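Type I polyketide synthase PikAII (Streptomyces venezuelae, PDB 3QP9) is a C2-type ketoreductase domain that probably epimerizes the alpha-substituent of beta-keto intermediates on a modular polyketide synthase rather than reducing them. Local coordinates at residues G242-A250 / L475-D483; H379-A387 / L425-V436. All blocks are in the same frame, centred on the assembly; numbering follows the deposited sequence.

Interaction 1. Residues G242-A250 / L475-D483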
ATOM      1  N   GLY A 242       9.193  -1.029  27.466  1.00 67.25           N
ATOM      2  CA  GLY A 242       8.582   0.147  28.094  1.00 67.29           C
ATOM      3  C   GLY A 242       9.496   1.375  28.076  1.00 67.22           C
ATOM      4  O   GLY A 242       9.412   2.251  28.966  1.00 67.73           O
ATOM      5  N   THR A 243      10.392   1.432  27.086  1.00 66.07           N
ATOM      6  CA  THR A 243      11.237   2.615  26.889  1.00 65.09           C
ATOM      7  C   THR A 243      10.825   3.359  25.645  1.00 62.83           C
ATOM      8  O   THR A 243      11.147   2.943  24.520  1.00 63.91           O
ATOM      9  CB  THR A 243      12.749   2.300  26.759  1.00 65.97           C
ATOM     10  OG1 THR A 243      13.043   1.009  27.323  1.00 66.85           O
ATOM     11  CG2 THR A 243      13.573   3.415  27.450  1.00 66.27           C
ATOM     12  N   ALA A 244      10.116   4.462  25.855  1.00 59.78           N
ATOM     13  CA  ALA A 244       9.729   5.321  24.741  1.00 56.57           C
ATOM     14  C   ALA A 244      10.888   6.284  24.426  1.00 54.64           C
ATOM     15  O   ALA A 244      11.907   6.326  25.155  1.00 53.09           O
ATOM     16  CB  ALA A 244       8.450   6.053  25.075  1.00 55.89           C
ATOM     17  N   SER A 245      10.794   6.991  23.307  1.00 51.19           N
ATOM     18  CA  SER A 245      11.523   8.236  23.203  1.00 48.51           C
ATOM     19  C   SER A 245      10.715   9.323  22.485  1.00 46.25           C
ATOM     20  O   SER A 245       9.743   9.006  21.737  1.00 42.88           O
ATOM     21  CB  SER A 245      12.916   8.074  22.621  1.00 50.05           C
ATOM     22  OG  SER A 245      12.939   7.228  21.504  1.00 53.02           O
ATOM     23  N   PRO A 246      11.071  10.596  22.762  1.00 42.73           N
ATOM     24  CA  PRO A 246      10.350  11.707  22.149  1.00 39.80           C
ATOM     25  C   PRO A 246      10.472  11.678  20.643  1.00 36.80           C
ATOM     26  O   PRO A 246      11.547  11.359  20.101  1.00 35.54           O
ATOM     27  CB  PRO A 246      11.053  12.958  22.761  1.00 39.63           C
ATOM     28  CG  PRO A 246      11.519  12.465  24.106  1.00 41.84           C
ATOM     29  CD  PRO A 246      12.040  11.066  23.783  1.00 43.25           C
ATOM     30  N   TRP A 247       9.365  11.993  19.971  1.00 32.20           N
ATOM     31  CA  TRP A 247       9.337  12.008  18.567  1.00 31.14           C
ATOM     32  C   TRP A 247       9.071  13.435  18.003  1.00 31.11           C
ATOM     33  O   TRP A 247       8.953  13.563  16.825  1.00 28.82           O
ATOM     34  CB  TRP A 247       8.303  10.993  17.988  1.00 30.83           C
ATOM     35  CG  TRP A 247       6.852  11.089  18.468  1.00 26.38           C
ATOM     36  CD1 TRP A 247       6.339  10.495  19.577  1.00 26.25           C
ATOM     37  CD2 TRP A 247       5.770  11.793  17.858  1.00 27.19           C
ATOM     38  NE1 TRP A 247       5.021  10.798  19.725  1.00 25.97           N
ATOM     39  CE2 TRP A 247       4.625  11.575  18.666  1.00 28.02           C
ATOM     40  CE3 TRP A 247       5.671  12.645  16.746  1.00 27.94           C
ATOM     41  CZ2 TRP A 247       3.361  12.145  18.388  1.00 24.21           C
ATOM     42  CZ3 TRP A 247       4.424  13.172  16.435  1.00 24.98           C
ATOM     43  CH2 TRP A 247       3.285  12.942  17.269  1.00 25.31           C
ATOM     44  N   TRP A 248       8.930  14.446  18.875  1.00 29.97           N
ATOM     45  CA  TRP A 248       8.793  15.854  18.481  1.00 29.68           C
ATOM     46  C   TRP A 248       9.527  16.654  19.578  1.00 31.43           C
ATOM     47  O   TRP A 248       9.797  16.114  20.712  1.00 29.79           O
ATOM     48  CB  TRP A 248       7.363  16.332  18.219  1.00 28.29           C
ATOM     49  CG  TRP A 248       6.399  16.078  19.333  1.00 26.56           C
ATOM     50  CD1 TRP A 248       5.496  15.047  19.395  1.00 26.73           C
ATOM     51  CD2 TRP A 248       6.271  16.814  20.575  1.00 30.90           C
ATOM     52  NE1 TRP A 248       4.797  15.115  20.584  1.00 30.11           N
ATOM     53  CE2 TRP A 248       5.264  16.167  21.333  1.00 30.15           C
ATOM     54  CE3 TRP A 248       6.903  17.982  21.121  1.00 24.79           C
ATOM     55  CZ2 TRP A 248       4.881  16.620  22.608  1.00 31.78           C
ATOM     56  CZ3 TRP A 248       6.516  18.436  22.390  1.00 27.54           C
ATOM     57  CH2 TRP A 248       5.543  17.755  23.131  1.00 30.33           C
ATOM     58  N   GLN A 249       9.997  17.857  19.198  1.00 29.55           N
ATOM     59  CA  GLN A 249      10.647  18.720  20.208  1.00 32.65           C
ATOM     60  C   GLN A 249       9.726  19.929  20.519  1.00 29.27           C
ATOM     61  O   GLN A 249       9.148  20.435  19.643  1.00 32.25           O
ATOM     62  CB  GLN A 249      12.054  19.187  19.777  1.00 32.17           C
ATOM     63  CG  GLN A 249      13.017  18.160  19.166  1.00 40.43           C
ATOM     64  CD  GLN A 249      14.213  18.884  18.423  1.00 48.52           C
ATOM     65  OE1 GLN A 249      15.114  18.264  17.887  1.00 55.43           O
ATOM     66  NE2 GLN A 249      14.171  20.205  18.397  1.00 55.20           N
ATOM     67  N   ALA A 250       9.530  20.309  21.773  1.00 31.09           N
ATOM     68  CA  ALA A 250       8.652  21.468  22.141  1.00 29.73           C
ATOM     69  C   ALA A 250       9.044  22.791  21.415  1.00 30.67           C
ATOM     70  O   ALA A 250       8.138  23.615  21.057  1.00 30.69           O
ATOM     71  CB  ALA A 250       8.709  21.721  23.651  1.00 29.58           C
ATOM     72  N   LEU A 475      -1.230   6.124  18.443  1.00 25.66           N
ATOM     73  CA  LEU A 475      -0.249   6.730  17.512  1.00 25.26           C
ATOM     74  C   LEU A 475       0.994   7.142  18.287  1.00 26.81           C
ATOM     75  O   LEU A 475       2.127   6.835  17.907  1.00 25.16           O
ATOM     76  CB  LEU A 475      -0.912   7.949  16.860  1.00 25.44           C
ATOM     77  CG  LEU A 475       0.059   8.703  15.926  1.00 27.47           C
ATOM     78  CD1 LEU A 475       0.615   7.888  14.722  1.00 26.98           C
ATOM     79  CD2 LEU A 475      -0.773   9.926  15.456  1.00 30.29           C
ATOM     80  N   ASP A 476       0.783   7.862  19.401  1.00 26.64           N
ATOM     81  CA  ASP A 476       1.906   8.289  20.227  1.00 27.69           C
ATOM     82  C   ASP A 476       2.774   7.086  20.741  1.00 26.71           C
ATOM     83  O   ASP A 476       4.030   7.199  20.776  1.00 27.27           O
ATOM     84  CB  ASP A 476       1.367   9.106  21.423  1.00 26.46           C
ATOM     85  CG  ASP A 476       2.490   9.595  22.331  1.00 30.89           C
ATOM     86  OD1 ASP A 476       2.670   9.021  23.404  1.00 31.87           O
ATOM     87  OD2 ASP A 476       3.280  10.457  21.920  1.00 29.74           O
ATOM     88  N   THR A 477       2.120   6.030  21.265  1.00 27.16           N
ATOM     89  CA  THR A 477       2.850   4.834  21.717  1.00 29.37           C
ATOM     90  C   THR A 477       3.734   4.296  20.571  1.00 28.22           C
ATOM     91  O   THR A 477       4.956   4.064  20.783  1.00 26.29           O
ATOM     92  CB  THR A 477       1.843   3.808  22.240  1.00 31.07           C
ATOM     93  OG1 THR A 477       1.173   4.395  23.366  1.00 33.66           O
ATOM     94  CG2 THR A 477       2.485   2.504  22.695  1.00 31.86           C
ATOM     95  N   ALA A 478       3.173   4.176  19.355  1.00 25.90           N
ATOM     96  CA  ALA A 478       3.940   3.659  18.239  1.00 26.98           C
ATOM     97  C   ALA A 478       5.100   4.524  17.884  1.00 26.97           C
ATOM     98  O   ALA A 478       6.185   3.977  17.624  1.00 28.43           O
ATOM     99  CB  ALA A 478       3.035   3.455  16.919  1.00 24.11           C
ATOM    100  N   LEU A 479       4.907   5.863  17.818  1.00 25.93           N
ATOM    101  CA  LEU A 479       5.997   6.753  17.301  1.00 26.82           C
ATOM    102  C   LEU A 479       7.030   6.716  18.404  1.00 28.87           C
ATOM    103  O   LEU A 479       8.221   6.745  18.178  1.00 27.57           O
ATOM    104  CB  LEU A 479       5.514   8.209  17.076  1.00 25.09           C
ATOM    105  CG  LEU A 479       4.467   8.268  15.957  1.00 21.73           C
ATOM    106  CD1 LEU A 479       3.898   9.708  15.897  1.00 24.57           C
ATOM    107  CD2 LEU A 479       5.078   7.787  14.544  1.00 22.94           C
ATOM    108  N   GLY A 480       6.523   6.643  19.634  1.00 28.77           N
ATOM    109  CA  GLY A 480       7.410   6.740  20.806  1.00 32.34           C
ATOM    110  C   GLY A 480       8.251   5.461  20.929  1.00 35.40           C
ATOM    111  O   GLY A 480       9.387   5.470  21.473  1.00 34.02           O
ATOM    112  N   HIS A 481       7.699   4.353  20.441  1.00 34.59           N
ATOM    113  CA  HIS A 481       8.409   3.122  20.502  1.00 37.28           C
ATOM    114  C   HIS A 481       9.318   2.797  19.314  1.00 36.50           C
ATOM    115  O   HIS A 481      10.048   1.839  19.360  1.00 38.23           O
ATOM    116  CB  HIS A 481       7.499   2.020  21.031  1.00 40.64           C
ATOM    117  CG  HIS A 481       7.331   2.122  22.526  1.00 42.79           C
ATOM    118  ND1 HIS A 481       6.535   3.084  23.137  1.00 47.93           N
ATOM    119  CD2 HIS A 481       7.938   1.454  23.534  1.00 47.74           C
ATOM    120  CE1 HIS A 481       6.608   2.943  24.449  1.00 46.33           C
ATOM    121  NE2 HIS A 481       7.467   1.979  24.714  1.00 48.94           N
ATOM    122  N   GLY A 482       9.385   3.715  18.346  1.00 34.94           N
ATOM    123  CA  GLY A 482      10.278   3.625  17.215  1.00 32.41           C
ATOM    124  C   GLY A 482       9.649   2.874  16.045  1.00 33.00           C
ATOM    125  O   GLY A 482      10.343   2.520  15.139  1.00 32.64           O
ATOM    126  N   ASP A 483       8.341   2.597  16.070  1.00 31.72           N
ATOM    127  CA  ASP A 483       7.681   1.926  14.943  1.00 30.76           C
ATOM    128  C   ASP A 483       7.836   2.703  13.651  1.00 30.45           C
ATOM    129  O   ASP A 483       7.662   3.965  13.627  1.00 29.33           O
ATOM    130  CB  ASP A 483       6.195   1.805  15.237  1.00 32.08           C
ATOM    131  CG  ASP A 483       5.874   0.696  16.252  1.00 35.15           C
ATOM    132  OD1 ASP A 483       6.688  -0.205  16.420  1.00 42.09           O
ATOM    133  OD2 ASP A 483       4.821   0.718  16.887  1.00 44.91           O
TER
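The extended chain at Ala244 and Ser245 lies along the last turn of helix 468-481 and donates one backbone bond to it, Ser245 N to Gly480 O at 2.8 Å. With no side chain at Gly480, the loop can press onto the helix backbone, so that Gly480 CA meets Ser245 O at 3.4 Å in a CA-H...O contact. Trp247 CG sits between the backbone N and the carbonyl carbon (chi1 55°), which swings the indole in against the helix. Leu479 CD1 packs over the centre of one indole face in a CH-pi contact, while Trp248 CD1 lies over the opposite face. At the ring edge, Trp247 NE1 donates to Asp476 OD2 at 2.8 Å, nearly straight at 164° and close to the indole plane, though the oxygen is met from above the carboxylate plane. Further along, the His481 imidazole turns one face to Ala244 CA, with CE1 3.7 Å from Ala244 CB. Its ND1 bonds to Thr477 O, one turn back, which limits the ring's rotation; its NE2 is buried without a partner in the model. Gly482, with positive phi, belongs to a Schellman motif after the last turn. Apolar burial of the tryptophan and its directed N-H bond together fix an otherwise irregular linker on the helix end.

Interaction 2. Residues H379-A387 / L425-V436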
ATOM      1  N   HIS A 379       6.464  13.979  -2.466  1.00 30.09           N
ATOM      2  CA  HIS A 379       7.210  15.217  -2.447  1.00 29.90           C
ATOM      3  C   HIS A 379       7.764  15.545  -1.091  1.00 31.32           C
ATOM      4  O   HIS A 379       8.902  16.004  -0.988  1.00 28.59           O
ATOM      5  CB  HIS A 379       6.331  16.396  -2.900  1.00 30.73           C
ATOM      6  CG  HIS A 379       5.831  16.256  -4.287  1.00 30.58           C
ATOM      7  ND1 HIS A 379       4.580  16.698  -4.684  1.00 34.44           N
ATOM      8  CD2 HIS A 379       6.408  15.692  -5.372  1.00 28.68           C
ATOM      9  CE1 HIS A 379       4.440  16.450  -5.975  1.00 33.32           C
ATOM     10  NE2 HIS A 379       5.519  15.804  -6.402  1.00 34.14           N
ATOM     11  N   LEU A 380       6.963  15.309  -0.040  1.00 30.90           N
ATOM     12  CA  LEU A 380       7.466  15.615   1.289  1.00 32.36           C
ATOM     13  C   LEU A 380       8.744  14.783   1.619  1.00 32.31           C
ATOM     14  O   LEU A 380       9.717  15.262   2.245  1.00 32.32           O
ATOM     15  CB  LEU A 380       6.399  15.380   2.323  1.00 30.98           C
ATOM     16  CG  LEU A 380       5.265  16.398   2.317  1.00 33.60           C
ATOM     17  CD1 LEU A 380       4.097  15.755   3.080  1.00 30.46           C
ATOM     18  CD2 LEU A 380       5.681  17.750   2.991  1.00 29.78           C
ATOM     19  N   ASP A 381       8.676  13.510   1.275  1.00 32.00           N
ATOM     20  CA  ASP A 381       9.796  12.594   1.504  1.00 33.14           C
ATOM     21  C   ASP A 381      11.009  13.078   0.696  1.00 33.07           C
ATOM     22  O   ASP A 381      12.149  13.223   1.250  1.00 31.52           O
ATOM     23  CB  ASP A 381       9.381  11.122   1.155  1.00 33.23           C
ATOM     24  CG  ASP A 381      10.566  10.169   1.248  1.00 38.15           C
ATOM     25  OD1 ASP A 381      11.111   9.754   0.201  1.00 41.57           O
ATOM     26  OD2 ASP A 381      11.043   9.965   2.373  1.00 40.04           O
ATOM     27  N   ARG A 382      10.812  13.358  -0.593  1.00 33.90           N
ATOM     28  CA  ARG A 382      11.928  13.925  -1.396  1.00 36.01           C
ATOM     29  C   ARG A 382      12.513  15.266  -0.895  1.00 37.78           C
ATOM     30  O   ARG A 382      13.732  15.362  -0.641  1.00 37.13           O
ATOM     31  CB  ARG A 382      11.604  14.028  -2.888  1.00 36.05           C
ATOM     32  CG  ARG A 382      12.811  14.558  -3.671  1.00 40.52           C
ATOM     33  CD  ARG A 382      12.594  14.368  -5.172  1.00 44.34           C
ATOM     34  NE  ARG A 382      11.517  15.200  -5.749  1.00 45.21           N
ATOM     35  CZ  ARG A 382      11.635  16.502  -6.047  1.00 46.87           C
ATOM     36  NH1 ARG A 382      10.622  17.165  -6.608  1.00 46.68           N
ATOM     37  NH2 ARG A 382      12.767  17.151  -5.800  1.00 45.90           N
ATOM     38  N   LEU A 383      11.686  16.291  -0.730  1.00 38.20           N
ATOM     39  CA  LEU A 383      12.229  17.598  -0.246  1.00 39.40           C
ATOM     40  C   LEU A 383      12.873  17.561   1.140  1.00 40.81           C
ATOM     41  O   LEU A 383      13.860  18.295   1.404  1.00 42.20           O
ATOM     42  CB  LEU A 383      11.135  18.679  -0.298  1.00 38.31           C
ATOM     43  CG  LEU A 383      10.466  18.743  -1.677  1.00 41.37           C
ATOM     44  CD1 LEU A 383       9.113  19.450  -1.549  1.00 40.29           C
ATOM     45  CD2 LEU A 383      11.403  19.439  -2.699  1.00 41.91           C
ATOM     46  N   LEU A 384      12.323  16.732   2.036  1.00 39.63           N
ATOM     47  CA  LEU A 384      12.901  16.543   3.376  1.00 40.33           C
ATOM     48  C   LEU A 384      14.203  15.771   3.326  1.00 41.59           C
ATOM     49  O   LEU A 384      15.084  15.977   4.174  1.00 42.14           O
ATOM     50  CB  LEU A 384      11.951  15.826   4.331  1.00 37.37           C
ATOM     51  CG  LEU A 384      10.661  16.561   4.764  1.00 42.17           C
ATOM     52  CD1 LEU A 384       9.859  15.798   5.801  1.00 37.16           C
ATOM     53  CD2 LEU A 384      10.940  18.011   5.239  1.00 40.67           C
ATOM     54  N   ARG A 385      14.289  14.843   2.376  1.00 43.64           N
ATOM     55  CA  ARG A 385      15.504  14.070   2.118  1.00 46.08           C
ATOM     56  C   ARG A 385      16.544  15.083   1.642  1.00 46.56           C
ATOM     57  O   ARG A 385      17.653  15.143   2.178  1.00 46.22           O
ATOM     58  CB  ARG A 385      15.211  12.961   1.060  1.00 46.97           C
ATOM     59  CG  ARG A 385      15.583  11.492   1.503  1.00 52.51           C
ATOM     60  CD  ARG A 385      14.845  10.300   0.771  1.00 56.79           C
ATOM     61  NE  ARG A 385      14.195  10.605  -0.516  1.00 63.74           N
ATOM     62  CZ  ARG A 385      14.800  10.930  -1.675  1.00 64.85           C
ATOM     63  NH1 ARG A 385      16.133  11.047  -1.773  1.00 65.05           N
ATOM     64  NH2 ARG A 385      14.046  11.169  -2.748  1.00 63.45           N
ATOM     65  N   GLU A 386      16.155  15.908   0.666  1.00 47.93           N
ATOM     66  CA  GLU A 386      17.039  16.875   0.003  1.00 50.66           C
ATOM     67  C   GLU A 386      17.538  17.996   0.962  1.00 53.01           C
ATOM     68  O   GLU A 386      18.603  18.583   0.750  1.00 53.89           O
ATOM     69  CB  GLU A 386      16.399  17.379  -1.333  1.00 50.37           C
ATOM     70  CG  GLU A 386      16.776  16.476  -2.572  1.00 52.38           C
ATOM     71  CD  GLU A 386      15.848  16.537  -3.853  1.00 54.84           C
ATOM     72  OE1 GLU A 386      15.825  15.546  -4.658  1.00 51.92           O
ATOM     73  OE2 GLU A 386      15.192  17.580  -4.071  1.00 53.24           O
ATOM     74  N   ALA A 387      16.792  18.249   2.041  1.00 54.49           N
ATOM     75  CA  ALA A 387      17.208  19.184   3.061  1.00 56.52           C
ATOM     76  C   ALA A 387      18.124  18.517   4.108  1.00 58.10           C
ATOM     77  O   ALA A 387      18.410  19.111   5.123  1.00 58.07           O
ATOM     78  CB  ALA A 387      15.985  19.871   3.741  1.00 55.82           C
ATOM     79  N   LEU A 425       7.027   3.472   1.225  1.00 28.24           N
ATOM     80  CA  LEU A 425       7.976   4.567   1.584  1.00 29.50           C
ATOM     81  C   LEU A 425       8.583   4.250   2.917  1.00 29.95           C
ATOM     82  O   LEU A 425       9.780   4.427   3.105  1.00 31.49           O
ATOM     83  CB  LEU A 425       7.264   5.919   1.603  1.00 31.20           C
ATOM     84  CG  LEU A 425       6.911   6.629   0.289  1.00 33.09           C
ATOM     85  CD1 LEU A 425       6.221   7.944   0.612  1.00 35.82           C
ATOM     86  CD2 LEU A 425       8.138   6.949  -0.588  1.00 35.65           C
ATOM     87  N   ALA A 426       7.785   3.759   3.878  1.00 29.31           N
ATOM     88  CA  ALA A 426       8.327   3.447   5.190  1.00 28.30           C
ATOM     89  C   ALA A 426       9.375   2.320   5.212  1.00 29.17           C
ATOM     90  O   ALA A 426      10.197   2.217   6.144  1.00 30.97           O
ATOM     91  CB  ALA A 426       7.209   3.208   6.182  1.00 29.41           C
ATOM     92  N   GLY A 427       9.354   1.462   4.214  1.00 27.87           N
ATOM     93  CA  GLY A 427      10.288   0.380   4.138  1.00 29.66           C
ATOM     94  C   GLY A 427      11.574   0.629   3.326  1.00 29.32           C
ATOM     95  O   GLY A 427      12.351  -0.308   3.166  1.00 29.97           O
ATOM     96  N   GLN A 428      11.755   1.837   2.788  1.00 30.99           N
ATOM     97  CA  GLN A 428      12.906   2.284   1.979  1.00 34.74           C
ATOM     98  C   GLN A 428      14.046   2.696   2.919  1.00 37.07           C
ATOM     99  O   GLN A 428      13.764   3.184   4.016  1.00 38.70           O
ATOM    100  CB  GLN A 428      12.532   3.524   1.183  1.00 34.70           C
ATOM    101  CG  GLN A 428      11.642   3.275   0.017  1.00 35.14           C
ATOM    102  CD  GLN A 428      11.752   4.343  -1.043  1.00 40.01           C
ATOM    103  OE1 GLN A 428      12.478   4.202  -2.066  1.00 43.74           O
ATOM    104  NE2 GLN A 428      11.017   5.404  -0.838  1.00 33.66           N
ATOM    105  N   HIS A 429      15.304   2.517   2.529  1.00 39.09           N
ATOM    106  CA  HIS A 429      16.407   2.961   3.382  1.00 43.04           C
ATOM    107  C   HIS A 429      16.536   4.495   3.295  1.00 44.71           C
ATOM    108  O   HIS A 429      16.464   5.101   2.202  1.00 44.51           O
ATOM    109  CB  HIS A 429      17.696   2.301   2.893  1.00 44.26           C
ATOM    110  CG  HIS A 429      18.872   2.443   3.826  1.00 51.90           C
ATOM    111  ND1 HIS A 429      19.607   1.361   4.263  1.00 57.68           N
ATOM    112  CD2 HIS A 429      19.457   3.539   4.378  1.00 57.41           C
ATOM    113  CE1 HIS A 429      20.577   1.780   5.064  1.00 61.77           C
ATOM    114  NE2 HIS A 429      20.507   3.099   5.152  1.00 58.98           N
ATOM    115  N   ARG A 430      16.770   5.147   4.416  1.00 46.47           N
ATOM    116  CA  ARG A 430      17.103   6.579   4.317  1.00 47.87           C
ATOM    117  C   ARG A 430      18.305   6.880   5.105  1.00 49.87           C
ATOM    118  O   ARG A 430      18.209   6.947   6.339  1.00 48.99           O
ATOM    119  CB  ARG A 430      15.942   7.483   4.779  1.00 48.62           C
ATOM    120  CG  ARG A 430      14.893   7.716   3.661  1.00 47.48           C
ATOM    121  CD  ARG A 430      13.619   8.464   4.158  1.00 45.98           C
ATOM    122  NE  ARG A 430      12.542   8.147   3.238  1.00 41.11           N
ATOM    123  CZ  ARG A 430      11.882   6.971   3.216  1.00 43.29           C
ATOM    124  NH1 ARG A 430      12.145   5.992   4.126  1.00 35.31           N
ATOM    125  NH2 ARG A 430      10.923   6.784   2.303  1.00 36.02           N
ATOM    126  N   ALA A 431      19.406   7.123   4.373  1.00 51.15           N
ATOM    127  CA  ALA A 431      20.733   7.368   4.931  1.00 52.49           C
ATOM    128  C   ALA A 431      20.732   8.516   5.919  1.00 52.83           C
ATOM    129  O   ALA A 431      21.438   8.469   6.937  1.00 53.01           O
ATOM    130  CB  ALA A 431      21.779   7.616   3.801  1.00 53.17           C
ATOM    131  N   ASP A 432      19.960   9.559   5.642  1.00 52.72           N
ATOM    132  CA  ASP A 432      20.045  10.726   6.544  1.00 52.74           C
ATOM    133  C   ASP A 432      18.720  11.180   7.161  1.00 51.52           C
ATOM    134  O   ASP A 432      18.685  12.164   7.907  1.00 51.71           O
ATOM    135  CB  ASP A 432      20.847  11.896   5.908  1.00 53.63           C
ATOM    136  CG  ASP A 432      22.391  11.702   6.046  1.00 55.71           C
ATOM    137  OD1 ASP A 432      22.946  10.830   5.359  1.00 56.73           O
ATOM    138  OD2 ASP A 432      23.034  12.401   6.861  1.00 57.56           O
ATOM    139  N   GLY A 433      17.644  10.453   6.889  1.00 49.75           N
ATOM    140  CA  GLY A 433      16.309  10.922   7.292  1.00 47.60           C
ATOM    141  C   GLY A 433      15.593  11.359   6.029  1.00 46.18           C
ATOM    142  O   GLY A 433      16.149  11.179   4.947  1.00 48.26           O
ATOM    143  N   PRO A 434      14.337  11.838   6.134  1.00 43.24           N
ATOM    144  CA  PRO A 434      13.552  11.829   7.375  1.00 40.59           C
ATOM    145  C   PRO A 434      13.282  10.376   7.810  1.00 39.91           C
ATOM    146  O   PRO A 434      13.306   9.437   6.983  1.00 39.09           O
ATOM    147  CB  PRO A 434      12.235  12.497   6.944  1.00 41.51           C
ATOM    148  CG  PRO A 434      12.079  12.216   5.464  1.00 39.94           C
ATOM    149  CD  PRO A 434      13.526  12.232   4.961  1.00 42.50           C
ATOM    150  N   THR A 435      12.949  10.168   9.072  1.00 37.94           N
ATOM    151  CA  THR A 435      12.595   8.848   9.509  1.00 36.39           C
ATOM    152  C   THR A 435      11.105   8.732   9.217  1.00 33.79           C
ATOM    153  O   THR A 435      10.291   9.439   9.832  1.00 33.24           O
ATOM    154  CB  THR A 435      12.767   8.788  10.995  1.00 37.83           C
ATOM    155  OG1 THR A 435      14.161   9.023  11.310  1.00 43.12           O
ATOM    156  CG2 THR A 435      12.293   7.416  11.550  1.00 36.72           C
ATOM    157  N   VAL A 436      10.730   7.850   8.309  1.00 31.87           N
ATOM    158  CA  VAL A 436       9.293   7.727   7.901  1.00 30.31           C
ATOM    159  C   VAL A 436       8.583   6.629   8.675  1.00 30.12           C
ATOM    160  O   VAL A 436       9.137   5.511   8.810  1.00 30.65           O
ATOM    161  CB  VAL A 436       9.196   7.428   6.445  1.00 30.12           C
ATOM    162  CG1 VAL A 436       7.632   7.188   6.017  1.00 31.11           C
ATOM    163  CG2 VAL A 436       9.901   8.526   5.645  1.00 30.92           C
TER
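A salt-bridge network of Asp381, Arg385 and Arg430 joins the end of helix 363-386 to the loop that follows helix 413-426. Asp381 is central to it: its CG is anti to the backbone N (chi1 174°), which carries the carboxylate out toward the loop. Arg430 arrives from the opposite direction and gives its NE to Asp381 OD2 on the syn side, with the guanidinium almost perpendicular to the carboxylate (82°); the modelled 2.5 Å between NE and OD2 is unusually short, so the exact length is doubtful. The other oxygen, Asp381 OD1, takes a longer bond of 3.3 Å from Arg385 NE, one helical turn on. Arginine suits position 430 because its far end has work too: NH1 and NH2 both grip Leu425 O, at 3.0 and 2.7 Å, and so tie the loop back to the helix it leaves. In the Rossmann fold of this ketoreductase, the loop leads into strand 435-441, and Val436 CG2 packs over the centre of the Arg430 guanidinium face. Just before that strand, a cis peptide precedes Pro434, whose CG rests 3.8 Å from Leu384 CB. Gly433 has a positive phi, which glycine adopts easily, and its O lies 3.5 Å from Arg385 CG. Arg385 CD meets Arg430 CG at 3.9 Å, the two chains crossing at about a right angle beside the carboxylate they share.

Overall arrangement
From the N terminus, the chain first runs through an alpha/beta region from strand 29-36 to strand 227-235 before reaching the linker at 242-250, which leads into strand 253-256. Interaction 1 is closed only much later, when helix 468-481 returns to that linker, leaving 224 residues between its two segments. Interaction 2 is nested inside this long loop: helix 363-386 is followed by strand 396-402 and helix 413-426, at whose end segment 425-436 closes a shorter loop of 37 residues. The centres of interactions 1 and 2 are 18 Å apart, and the two do not touch. Strand 396-402 takes side chains from both 475-483 and 425-436, and 475-483 also packs on strand 435-441, where 425-436 ends.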